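Local coordinates for protein fuculose-1-phosphate aldolase (Glaciozyma antarctica, PDB 4XXF) that belongs to the class II aldolase and adducin family, with an AraD-like alpha/beta fold, three histidines holding a zinc ion, and a four-chain assembly, at residues 28-33 against 44-49; 23-28 against 188-193; 168-171 against 175-178; 142-147 against 222-227; 77-82 against 101-106. All blocks are in the same frame, centred on the assembly; numbering follows the deposited sequence.

Contact 1 of 5, residues 28-33 against 44-49; sequences AAIRIF and GHLTVR
Ile30 and Leu46 mark where the two backbones come nearest, their CA atoms 7.0 Å apart. Helical residues 28-33 run nearly antiparallel to strand 45-49, at 161°, with 9.5 Å between the two axes, a spacing bridged by a single leucine. Leu46 points from the strand at the helix, and its two methyls divide the work. CD2 lies between the small and the large side chains: it sits 3.8 Å from Ala29 CB and 3.9 Å from Ile30 CG1, and it also stands over the centre of the Phe33 ring, 4.2 Å from the centroid and only 11° off the normal, a clear CH-pi contact. CD1 goes to the ring's rim, 4.1 Å from Phe33 CD2. Leu46 CG lies anti to its own carbonyl carbon (chi1 -75°), which sends it toward the helix, and the turn about CB-CG puts CD2 over the ring centre and CD1 out at the rim. Ile30 passes alongside Leu46, the two side chains pointing in opposite directions. Beyond the pair, Phe33 meets the ring of Phe197, and Cys116 packs on both Phe33 and Leu46. Thr47, facing away from the helix, turns its hydroxyl to His102 and His106. The side chain of Leu46 is about 11 Å from a bound zinc ion. This is the helix-on-sheet layering of an alpha/beta fold, with helix 15-36 covering one face of the central sheet close to its middle strands.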
# COMPACT_ATOMS: atom_id res chain seq x y z
N ALA A 28 -5.70 22.31 1.34
CA ALA A 28 -6.39 21.03 1.34
C ALA A 28 -5.93 20.17 0.17
O ALA A 28 -5.72 18.97 0.31
CB ALA A 28 -7.90 21.24 1.30
N ALA A 29 -5.75 20.78 -0.99
CA ALA A 29 -5.30 20.05 -2.18
C ALA A 29 -3.89 19.48 -1.98
O ALA A 29 -3.63 18.31 -2.30
CB ALA A 29 -5.33 20.95 -3.40
N ILE A 30 -3.00 20.29 -1.43
CA ILE A 30 -1.64 19.86 -1.14
C ILE A 30 -1.66 18.71 -0.12
O ILE A 30 -0.94 17.71 -0.27
CB ILE A 30 -0.82 21.04 -0.64
CG1 ILE A 30 -0.64 22.06 -1.78
CG2 ILE A 30 0.51 20.56 -0.10
CD1 ILE A 30 -0.24 23.47 -1.32
N ARG A 31 -2.51 18.84 0.90
CA ARG A 31 -2.67 17.77 1.89
C ARG A 31 -3.22 16.48 1.27
O ARG A 31 -2.83 15.36 1.67
CB ARG A 31 -3.57 18.24 3.04
CG ARG A 31 -2.88 19.25 3.96
CD ARG A 31 -2.08 18.55 5.06
NE ARG A 31 -1.54 19.51 6.01
CZ ARG A 31 -1.45 19.31 7.32
NH1 ARG A 31 -1.90 18.19 7.86
NH2 ARG A 31 -0.95 20.26 8.09
N ILE A 32 -4.12 16.61 0.29
CA ILE A 32 -4.62 15.43 -0.42
C ILE A 32 -3.47 14.76 -1.17
O ILE A 32 -3.34 13.53 -1.14
CB ILE A 32 -5.76 15.81 -1.41
CG1 ILE A 32 -7.05 16.11 -0.66
CG2 ILE A 32 -5.96 14.70 -2.46
CD1 ILE A 32 -8.05 16.93 -1.46
N PHE A 33 -2.64 15.54 -1.85
CA PHE A 33 -1.49 14.96 -2.56
C PHE A 33 -0.60 14.18 -1.61
O PHE A 33 -0.18 13.07 -1.94
CB PHE A 33 -0.70 16.05 -3.29
CG PHE A 33 -1.22 16.37 -4.67
CD1 PHE A 33 -2.58 16.57 -4.90
CD2 PHE A 33 -0.36 16.46 -5.75
CE1 PHE A 33 -3.08 16.87 -6.18
CE2 PHE A 33 -0.84 16.75 -7.03
CZ PHE A 33 -2.20 16.97 -7.25
N GLY A 44 7.36 19.24 -7.06
CA GLY A 44 5.93 19.46 -7.05
C GLY A 44 5.53 20.84 -6.62
O GLY A 44 6.08 21.46 -5.70
N HIS A 45 4.51 21.30 -7.31
CA HIS A 45 3.96 22.60 -7.03
C HIS A 45 2.49 22.60 -7.38
O HIS A 45 2.05 21.97 -8.33
CB HIS A 45 4.71 23.69 -7.82
CG HIS A 45 5.68 23.15 -8.82
ND1 HIS A 45 5.32 22.84 -10.12
CD2 HIS A 45 6.99 22.83 -8.71
CE1 HIS A 45 6.37 22.38 -10.77
NE2 HIS A 45 7.39 22.35 -9.93
N LEU A 46 1.74 23.30 -6.54
CA LEU A 46 0.33 23.54 -6.80
C LEU A 46 0.13 25.04 -6.68
O LEU A 46 0.55 25.65 -5.70
CB LEU A 46 -0.57 22.79 -5.82
CG LEU A 46 -0.76 21.28 -6.00
CD1 LEU A 46 0.47 20.48 -5.54
CD2 LEU A 46 -2.00 20.84 -5.25
N THR A 47 -0.48 25.64 -7.70
CA THR A 47 -0.68 27.08 -7.70
C THR A 47 -2.15 27.44 -7.86
O THR A 47 -2.92 26.69 -8.46
CB THR A 47 0.10 27.77 -8.84
OG1 THR A 47 -0.25 27.18 -10.10
CG2 THR A 47 1.62 27.64 -8.63
N VAL A 48 -2.53 28.58 -7.29
CA VAL A 48 -3.83 29.17 -7.60
C VAL A 48 -3.66 30.67 -7.84
O VAL A 48 -2.93 31.37 -7.13
CB VAL A 48 -4.89 28.89 -6.48
CG1 VAL A 48 -4.50 29.56 -5.17
CG2 VAL A 48 -6.27 29.34 -6.93
N ARG A 49 -4.33 31.14 -8.88
CA ARG A 49 -4.30 32.56 -9.22
C ARG A 49 -4.99 33.37 -8.13
O ARG A 49 -6.08 33.00 -7.67
CB ARG A 49 -4.99 32.77 -10.55
CG ARG A 49 -4.70 34.09 -11.22
CD ARG A 49 -5.59 34.24 -12.41
NE ARG A 49 -5.40 33.24 -13.47
CZ ARG A 49 -4.50 33.33 -14.45
NH1 ARG A 49 -3.64 34.34 -14.48
NH2 ARG A 49 -4.44 32.42 -15.41

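Contact 2 of 5, residues 23-28 against 188-193; sequences KERLVA and TTIDSA
A bend at chi2 (64°) in Arg25 swings its guanidinium toward Asp191, whose carboxylate is brought to meet it by a chi1 of -58° that sets CG beside the backbone N. The outcome is a side-on salt bridge between helix 15-36 and the first turn of helix 190-213. Both NE and NH2 of Arg25 aim at the same oxygen: NH2 donates to Asp191 OD1 at 2.8 Å, nearly along the C-O bond, and NE donates to OD1 at 3.0 Å from the syn side but tilted out of the carboxylate plane. The two planes are 33° apart, and the bond from NE to Asp191 OD2 is weak. Phe245 provides a cation-pi partner for the same arginine. Beside the salt bridge the joint is apolar: Ile190 pushes CD1 against the other helix, 3.8 Å from Arg25 CB and 4.2 Å from Leu26 CB. A carboxylate this early in a helix would probably also be stabilised by the helix dipole. Thr189 at the N-cap and Ser192 form a capping box that fixes where the helix starts. Its strong half runs from Ser192 N to Thr189 OG1 at 3.0 Å; the return bond, from Thr189 N to Ser192 OG, is weak at 3.5 Å.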
# COMPACT_ATOMS: atom_id res chain seq x y z
N LYS A 23 -7.04 29.97 -0.49
CA LYS A 23 -5.83 29.56 0.20
C LYS A 23 -6.08 28.28 1.01
O LYS A 23 -5.26 27.35 0.97
CB LYS A 23 -5.31 30.68 1.10
CG LYS A 23 -4.72 31.86 0.33
CD LYS A 23 -4.22 32.99 1.23
CE LYS A 23 -2.99 32.56 2.03
NZ LYS A 23 -2.53 33.67 2.91
N GLU A 24 -7.19 28.21 1.72
CA GLU A 24 -7.49 26.99 2.45
C GLU A 24 -7.68 25.81 1.48
O GLU A 24 -7.25 24.68 1.77
CB GLU A 24 -8.74 27.17 3.33
CG GLU A 24 -9.08 25.90 4.12
CD GLU A 24 -10.43 25.93 4.80
OE1 GLU A 24 -11.11 26.98 4.78
OE2 GLU A 24 -10.84 24.89 5.35
N ARG A 25 -8.30 26.06 0.33
CA ARG A 25 -8.59 25.00 -0.63
C ARG A 25 -7.28 24.49 -1.23
O ARG A 25 -7.13 23.29 -1.47
CB ARG A 25 -9.54 25.49 -1.72
CG ARG A 25 -10.35 24.40 -2.42
CD ARG A 25 -11.29 23.73 -1.43
NE ARG A 25 -12.34 22.94 -2.06
CZ ARG A 25 -13.21 22.21 -1.37
NH1 ARG A 25 -13.15 22.20 -0.05
NH2 ARG A 25 -14.14 21.50 -1.99
N LEU A 26 -6.33 25.39 -1.49
CA LEU A 26 -5.02 25.01 -2.02
C LEU A 26 -4.27 24.16 -1.00
O LEU A 26 -3.66 23.15 -1.36
CB LEU A 26 -4.20 26.25 -2.39
CG LEU A 26 -2.85 25.92 -3.03
CD1 LEU A 26 -3.04 25.16 -4.33
CD2 LEU A 26 -2.02 27.15 -3.25
N VAL A 27 -4.32 24.55 0.27
CA VAL A 27 -3.71 23.75 1.31
C VAL A 27 -4.37 22.37 1.40
O VAL A 27 -3.67 21.35 1.50
CB VAL A 27 -3.78 24.48 2.67
CG1 VAL A 27 -3.34 23.55 3.78
CG2 VAL A 27 -2.91 25.71 2.64
N ALA A 28 -5.70 22.31 1.34
CA ALA A 28 -6.39 21.03 1.34
C ALA A 28 -5.93 20.17 0.17
O ALA A 28 -5.72 18.97 0.31
CB ALA A 28 -7.90 21.24 1.30
N THR A 188 -10.16 25.16 -14.04
CA THR A 188 -10.81 26.44 -13.78
C THR A 188 -11.03 26.62 -12.28
O THR A 188 -11.32 27.72 -11.83
CB THR A 188 -12.15 26.57 -14.51
OG1 THR A 188 -13.06 25.56 -14.05
CG2 THR A 188 -11.95 26.45 -16.03
N THR A 189 -10.89 25.53 -11.53
CA THR A 189 -10.89 25.56 -10.07
C THR A 189 -9.77 24.68 -9.56
O THR A 189 -9.30 23.80 -10.28
CB THR A 189 -12.22 25.06 -9.44
OG1 THR A 189 -12.47 23.71 -9.86
CG2 THR A 189 -13.38 25.96 -9.82
N ILE A 190 -9.34 24.92 -8.33
CA ILE A 190 -8.42 24.02 -7.66
C ILE A 190 -9.00 22.61 -7.65
O ILE A 190 -8.31 21.63 -7.94
CB ILE A 190 -8.17 24.47 -6.21
CG1 ILE A 190 -7.46 25.82 -6.18
CG2 ILE A 190 -7.39 23.41 -5.43
CD1 ILE A 190 -7.63 26.54 -4.86
N ASP A 191 -10.29 22.52 -7.36
CA ASP A 191 -10.95 21.23 -7.22
C ASP A 191 -10.86 20.40 -8.50
O ASP A 191 -10.50 19.23 -8.46
CB ASP A 191 -12.41 21.42 -6.84
CG ASP A 191 -12.59 22.22 -5.56
OD1 ASP A 191 -13.29 21.73 -4.65
OD2 ASP A 191 -12.03 23.33 -5.45
N SER A 192 -11.18 21.01 -9.64
CA SER A 192 -11.15 20.23 -10.87
C SER A 192 -9.72 19.85 -11.23
O SER A 192 -9.49 18.72 -11.67
CB SER A 192 -11.83 20.97 -12.02
OG SER A 192 -11.13 22.15 -12.40
N ALA A 193 -8.74 20.74 -11.05
CA ALA A 193 -7.35 20.37 -11.31
C ALA A 193 -6.93 19.16 -10.48
O ALA A 193 -6.22 18.27 -10.97
CB ALA A 193 -6.43 21.54 -11.04

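Contact 3 of 5, residues 168-171 against 175-178; sequences VALQ and AIIL
Ile176 points from its strand straight at the helix, while Leu170 lies across the strand's backbone, so each large side chain meets the other segment at a different place. The arm of Ile176 is extended: CG1 is anti to the backbone N (chi1 -177°) and the chain stays extended at chi2, carrying CD1 out to the last turn of the helix, 3.7 Å from Ala169 CB and 4.0 Å from Leu170 N. Ala169 offers just its methyl there, pointing back at the strand. Leu170 starts off along a different line, but with CG anti to its own N (chi1 179°) its CD1 comes down on the peptide linking Ala175 to Ile176, 3.6 Å from Ala175 O. The same methyl is 3.9 Å from Ile176 CB and 4.2 Å from Ile176 CG2, so it touches the root of the isoleucine while the isoleucine's tip touches the helix. Gln171 ends the helix with a positive phi, and the chain then reaches strand 175-178 within three residues. Helix 163-170 forms the modelled helical part of the connection between parallel strands 147-150 and 175-178, consistent with a beta-alpha-beta crossover. Leu150 packs on both Ala169 and Ile176, and Val186 of strand 182-187 on Leu170. Aliphatic carbons meet each other and backbone atoms, without charged or polar side-chain groups, so this end of the helix is probably seated by shape and burial of apolar surface.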
# COMPACT_ATOMS: atom_id res chain seq x y z
N VAL A 168 2.79 25.23 -24.88
CA VAL A 168 2.40 25.02 -26.27
C VAL A 168 1.86 23.60 -26.46
O VAL A 168 0.84 23.41 -27.13
CB VAL A 168 3.58 25.28 -27.23
CG1 VAL A 168 3.28 24.74 -28.62
CG2 VAL A 168 3.88 26.76 -27.28
N ALA A 169 2.50 22.61 -25.86
CA ALA A 169 2.07 21.23 -26.01
C ALA A 169 0.70 20.99 -25.37
O ALA A 169 -0.11 20.22 -25.89
CB ALA A 169 3.10 20.28 -25.43
N LEU A 170 0.44 21.64 -24.24
CA LEU A 170 -0.82 21.46 -23.52
C LEU A 170 -2.03 21.95 -24.31
O LEU A 170 -3.10 21.38 -24.21
CB LEU A 170 -0.76 22.18 -22.17
CG LEU A 170 -2.00 22.11 -21.28
CD1 LEU A 170 -2.23 20.69 -20.78
CD2 LEU A 170 -1.86 23.06 -20.10
N GLN A 171 -1.83 23.00 -25.09
CA GLN A 171 -2.94 23.63 -25.81
C GLN A 171 -4.08 23.93 -24.82
O GLN A 171 -3.86 24.44 -23.72
CB GLN A 171 -3.42 22.73 -26.96
CG GLN A 171 -2.30 22.26 -27.90
CD GLN A 171 -2.82 21.41 -29.05
OE1 GLN A 171 -3.93 20.88 -29.01
NE2 GLN A 171 -2.00 21.27 -30.09
N ALA A 175 -4.85 18.21 -19.20
CA ALA A 175 -3.73 17.50 -18.60
C ALA A 175 -2.68 17.19 -19.64
O ALA A 175 -2.96 17.16 -20.84
CB ALA A 175 -4.20 16.21 -17.92
N ILE A 176 -1.46 16.96 -19.17
CA ILE A 176 -0.37 16.58 -20.05
C ILE A 176 0.51 15.54 -19.35
O ILE A 176 0.79 15.62 -18.14
CB ILE A 176 0.46 17.82 -20.51
CG1 ILE A 176 1.56 17.41 -21.50
CG2 ILE A 176 1.06 18.57 -19.30
CD1 ILE A 176 2.15 18.59 -22.28
N ILE A 177 0.90 14.54 -20.12
CA ILE A 177 1.91 13.57 -19.69
C ILE A 177 3.24 14.06 -20.23
O ILE A 177 3.42 14.19 -21.43
CB ILE A 177 1.58 12.16 -20.20
CG1 ILE A 177 0.21 11.75 -19.66
CG2 ILE A 177 2.66 11.18 -19.80
CD1 ILE A 177 -0.24 10.36 -20.06
N LEU A 178 4.15 14.37 -19.30
CA LEU A 178 5.47 14.88 -19.64
C LEU A 178 6.44 13.72 -19.66
O LEU A 178 6.74 13.15 -18.62
CB LEU A 178 5.89 15.94 -18.63
CG LEU A 178 4.92 17.10 -18.44
CD1 LEU A 178 5.27 17.88 -17.18
CD2 LEU A 178 4.91 18.01 -19.67

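Contact 4 of 5, residues 142-147 against 222-227; sequences AFYGDV and PQAAFT
Tyr144 lays one face of its ring on the helix at Ala224 and Ala225. Ala224 CB stands 3.6 Å above the ring plane, shifted toward the rim, and makes a CH-pi contact 24° off the normal; its nearest ring atom is Tyr144 CD1, at 3.7 Å. On the other flank of the ring Tyr144 CE2 is 3.7 Å from Ala225 CB and equally close to Ala225 CA, while the backbone N of Ala225 also lies over the face. Two alanines in succession let the ring come right down to the helix backbone. The hydroxyl carries on to the carboxylate of Glu221, one residue before the segment, so the ring is held at its far end too. What presents the ring is a type II beta turn from Phe143 to Asp146, closed by Asp146 N to Phe143 O at 2.9 Å, with Gly145 at the third position taking the positive phi such a turn needs. Lys174 braces the turn through a salt bridge to Asp146 and a hydrogen bond to Ala142 O. Farther out, Ala142 and Phe143 rest on Met199 of helix 190-213, so this loop, leading into strand 147-150, is wedged between that helix and helix 221-231.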
# COMPACT_ATOMS: atom_id res chain seq x y z
N ALA A 142 -12.65 10.61 -19.01
CA ALA A 142 -12.51 12.01 -18.64
C ALA A 142 -11.38 12.68 -19.44
O ALA A 142 -11.34 13.91 -19.55
CB ALA A 142 -12.24 12.13 -17.14
N PHE A 143 -10.49 11.86 -19.99
CA PHE A 143 -9.32 12.34 -20.73
C PHE A 143 -9.40 12.11 -22.23
O PHE A 143 -8.45 12.41 -22.96
CB PHE A 143 -8.05 11.68 -20.19
CG PHE A 143 -7.83 11.97 -18.74
CD1 PHE A 143 -7.37 13.20 -18.33
CD2 PHE A 143 -8.13 11.01 -17.78
CE1 PHE A 143 -7.20 13.47 -16.98
CE2 PHE A 143 -7.95 11.28 -16.44
CZ PHE A 143 -7.50 12.51 -16.03
N TYR A 144 -10.52 11.57 -22.70
CA TYR A 144 -10.69 11.30 -24.12
C TYR A 144 -10.52 12.57 -24.95
O TYR A 144 -11.24 13.54 -24.76
CB TYR A 144 -12.06 10.68 -24.37
CG TYR A 144 -12.41 10.56 -25.83
CD1 TYR A 144 -11.78 9.63 -26.64
CD2 TYR A 144 -13.35 11.40 -26.40
CE1 TYR A 144 -12.08 9.53 -27.97
CE2 TYR A 144 -13.67 11.30 -27.73
CZ TYR A 144 -13.03 10.37 -28.50
OH TYR A 144 -13.35 10.28 -29.84
N GLY A 145 -9.53 12.55 -25.83
CA GLY A 145 -9.22 13.69 -26.67
C GLY A 145 -8.79 14.93 -25.91
O GLY A 145 -8.74 16.02 -26.49
N ASP A 146 -8.44 14.78 -24.64
CA ASP A 146 -8.19 15.95 -23.80
C ASP A 146 -6.97 15.79 -22.90
O ASP A 146 -6.87 16.45 -21.87
CB ASP A 146 -9.42 16.26 -22.94
CG ASP A 146 -9.55 17.75 -22.61
OD1 ASP A 146 -9.16 18.60 -23.45
OD2 ASP A 146 -10.06 18.08 -21.53
N VAL A 147 -6.04 14.91 -23.29
CA VAL A 147 -4.78 14.81 -22.58
C VAL A 147 -3.64 14.85 -23.59
O VAL A 147 -3.68 14.18 -24.63
CB VAL A 147 -4.70 13.53 -21.68
CG1 VAL A 147 -4.96 12.25 -22.47
CG2 VAL A 147 -3.35 13.46 -20.97
N PRO A 222 -17.09 6.11 -30.09
CA PRO A 222 -18.37 6.77 -29.79
C PRO A 222 -18.74 6.67 -28.30
O PRO A 222 -19.24 7.64 -27.72
CB PRO A 222 -19.37 6.00 -30.65
CG PRO A 222 -18.56 5.51 -31.80
CD PRO A 222 -17.24 5.13 -31.19
N GLN A 223 -18.48 5.52 -27.68
CA GLN A 223 -18.75 5.35 -26.27
C GLN A 223 -17.85 6.25 -25.42
O GLN A 223 -18.29 6.82 -24.42
CB GLN A 223 -18.58 3.87 -25.88
CG GLN A 223 -19.71 2.96 -26.36
CD GLN A 223 -19.85 2.89 -27.88
OE1 GLN A 223 -18.88 3.13 -28.61
NE2 GLN A 223 -21.05 2.59 -28.36
N ALA A 224 -16.59 6.39 -25.83
CA ALA A 224 -15.66 7.25 -25.10
C ALA A 224 -16.12 8.71 -25.15
O ALA A 224 -16.07 9.42 -24.14
CB ALA A 224 -14.24 7.12 -25.64
N ALA A 225 -16.56 9.16 -26.33
CA ALA A 225 -17.06 10.52 -26.51
C ALA A 225 -18.30 10.76 -25.65
O ALA A 225 -18.45 11.81 -25.05
CB ALA A 225 -17.37 10.78 -27.99
N PHE A 226 -19.18 9.77 -25.61
CA PHE A 226 -20.39 9.87 -24.81
C PHE A 226 -20.05 10.06 -23.33
O PHE A 226 -20.60 10.93 -22.65
CB PHE A 226 -21.25 8.62 -25.00
CG PHE A 226 -22.49 8.61 -24.16
CD1 PHE A 226 -23.65 9.22 -24.61
CD2 PHE A 226 -22.51 7.99 -22.92
CE1 PHE A 226 -24.80 9.22 -23.84
CE2 PHE A 226 -23.65 7.99 -22.14
CZ PHE A 226 -24.80 8.60 -22.60
N THR A 227 -19.12 9.25 -22.84
CA THR A 227 -18.75 9.30 -21.44
C THR A 227 -17.99 10.59 -21.10
O THR A 227 -18.15 11.14 -20.01
CB THR A 227 -17.93 8.04 -21.07
OG1 THR A 227 -18.68 6.87 -21.41
CG2 THR A 227 -17.64 8.00 -19.57

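Contact 5 of 5, residues 77-82 against 101-106; sequences VNQEGT and IHSAIH
The side-chain amide of Gln79 meets Ser103 through its NE2 end, and the hydroxyl it binds is tilted 23° out of the amide plane. NE2 donates to Ser103 OG at 3.0 Å and comes within 4.3 Å of His106 CB. At the opposite end of the amide, OE1 accepts from His55 ND1, so both ends of the flat group are engaged. The imidazole of His106 turns elsewhere: its ring meets that of Phe57 at about 35° between planes, and its nitrogens bond to Thr47 OG1 and Val112 O. Ser103 OG in turn donates to the backbone oxygen Gln79 O at 2.7 Å, in the carbonyl plane and on a lone pair. One hydroxyl is thereby gripped twice by the same residue, a ring of bonds made possible by the bend at chi2 (91°), which turns the amide so that NE2 and the residue's own O both reach Ser103 OG. Gln79 sits in a tight hairpin between strands 75-78 and 83-84, a type I turn followed by a G1 beta bulge: Gly81 N bonds to Asn78 O, Asn78 N bonds to Thr82 O, and Gly81 has a positive phi. Asn78 OD1 adds a bond from Thr82 N at 2.9 Å, the donor lying above its carbonyl plane.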
# COMPACT_ATOMS: atom_id res chain seq x y z
N VAL A 77 3.45 34.96 -5.13
CA VAL A 77 4.50 35.12 -6.12
C VAL A 77 3.94 35.89 -7.32
O VAL A 77 2.81 35.64 -7.73
CB VAL A 77 5.04 33.73 -6.57
CG1 VAL A 77 6.12 33.87 -7.62
CG2 VAL A 77 5.57 32.96 -5.37
N ASN A 78 4.71 36.81 -7.90
CA ASN A 78 4.20 37.49 -9.09
C ASN A 78 4.56 36.67 -10.34
O ASN A 78 5.17 35.60 -10.24
CB ASN A 78 4.69 38.95 -9.18
CG ASN A 78 6.19 39.09 -9.36
OD1 ASN A 78 6.89 38.13 -9.68
ND2 ASN A 78 6.69 40.30 -9.16
N GLN A 79 4.13 37.15 -11.49
CA GLN A 79 4.25 36.38 -12.73
C GLN A 79 5.70 36.01 -13.03
O GLN A 79 5.96 34.94 -13.58
CB GLN A 79 3.67 37.17 -13.91
CG GLN A 79 3.38 36.32 -15.13
CD GLN A 79 1.96 35.75 -15.14
OE1 GLN A 79 0.99 36.47 -14.89
NE2 GLN A 79 1.85 34.46 -15.43
N GLU A 80 6.63 36.88 -12.65
CA GLU A 80 8.04 36.66 -12.97
C GLU A 80 8.82 35.93 -11.88
O GLU A 80 10.03 35.77 -11.98
CB GLU A 80 8.73 38.00 -13.30
CG GLU A 80 8.60 39.09 -12.24
CD GLU A 80 7.49 40.10 -12.53
OE1 GLU A 80 7.74 41.32 -12.40
OE2 GLU A 80 6.37 39.66 -12.88
N GLY A 81 8.13 35.49 -10.83
CA GLY A 81 8.75 34.63 -9.84
C GLY A 81 9.21 35.29 -8.55
O GLY A 81 9.72 34.61 -7.67
N THR A 82 9.03 36.60 -8.43
CA THR A 82 9.39 37.30 -7.20
C THR A 82 8.42 36.95 -6.08
O THR A 82 7.21 37.04 -6.25
CB THR A 82 9.42 38.83 -7.41
OG1 THR A 82 10.25 39.13 -8.54
CG2 THR A 82 9.98 39.53 -6.18
N ILE A 101 7.02 27.11 -15.10
CA ILE A 101 6.16 26.27 -15.92
C ILE A 101 4.70 26.66 -15.71
O ILE A 101 3.93 26.85 -16.66
CB ILE A 101 6.36 24.77 -15.63
CG1 ILE A 101 7.75 24.34 -16.10
CG2 ILE A 101 5.29 23.95 -16.32
CD1 ILE A 101 8.12 22.92 -15.73
N HIS A 102 4.30 26.80 -14.44
CA HIS A 102 2.94 27.20 -14.13
C HIS A 102 2.67 28.61 -14.65
O HIS A 102 1.62 28.88 -15.22
CB HIS A 102 2.67 27.14 -12.63
CG HIS A 102 2.65 25.75 -12.07
ND1 HIS A 102 1.77 25.37 -11.08
CD2 HIS A 102 3.41 24.67 -12.34
CE1 HIS A 102 1.98 24.10 -10.77
NE2 HIS A 102 2.97 23.65 -11.52
N SER A 103 3.63 29.50 -14.46
CA SER A 103 3.43 30.88 -14.85
C SER A 103 3.14 30.99 -16.35
O SER A 103 2.24 31.74 -16.76
CB SER A 103 4.66 31.71 -14.49
OG SER A 103 4.42 33.07 -14.79
N ALA A 104 3.89 30.25 -17.16
CA ALA A 104 3.68 30.25 -18.61
C ALA A 104 2.28 29.78 -18.97
O ALA A 104 1.62 30.37 -19.82
CB ALA A 104 4.72 29.39 -19.31
N ILE A 105 1.79 28.73 -18.31
CA ILE A 105 0.44 28.26 -18.58
C ILE A 105 -0.63 29.28 -18.13
O ILE A 105 -1.56 29.56 -18.88
CB ILE A 105 0.17 26.90 -17.90
CG1 ILE A 105 1.10 25.82 -18.48
CG2 ILE A 105 -1.30 26.51 -18.07
CD1 ILE A 105 1.16 24.55 -17.62
N HIS A 106 -0.50 29.79 -16.90
CA HIS A 106 -1.45 30.80 -16.39
C HIS A 106 -1.51 32.02 -17.34
O HIS A 106 -2.57 32.63 -17.51
CB HIS A 106 -1.06 31.28 -14.98
CG HIS A 106 -1.35 30.32 -13.87
ND1 HIS A 106 -2.63 29.96 -13.48
CD2 HIS A 106 -0.52 29.71 -12.99
CE1 HIS A 106 -2.56 29.13 -12.45
NE2 HIS A 106 -1.29 28.97 -12.13

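Overall arrangement
Contacts 1 and 2 share helix 15-36 and form one continuous piece of the interior, centred about 7 and 8 Å from the chain's centre: Leu26 packs on Leu46, and Ile190 on Ala29 and Val48. Contact 1 is wholly apolar, whereas contact 2 adds a salt bridge. Contact 5 reaches the same sheet from helix 96-108, meeting contact 1 where Arg49 bonds to His106 O; its own link is polar. Contact 3, again apolar, touches contact 5 through Leu170 and Ile105, and contact 4 through Ala175 and Phe143. Contacts 3 and 5 are buried but farther out, at about 13 and 16 Å. Contact 4 is the most peripheral, about 19 Å out and partly buried, an aromatic face on alanines.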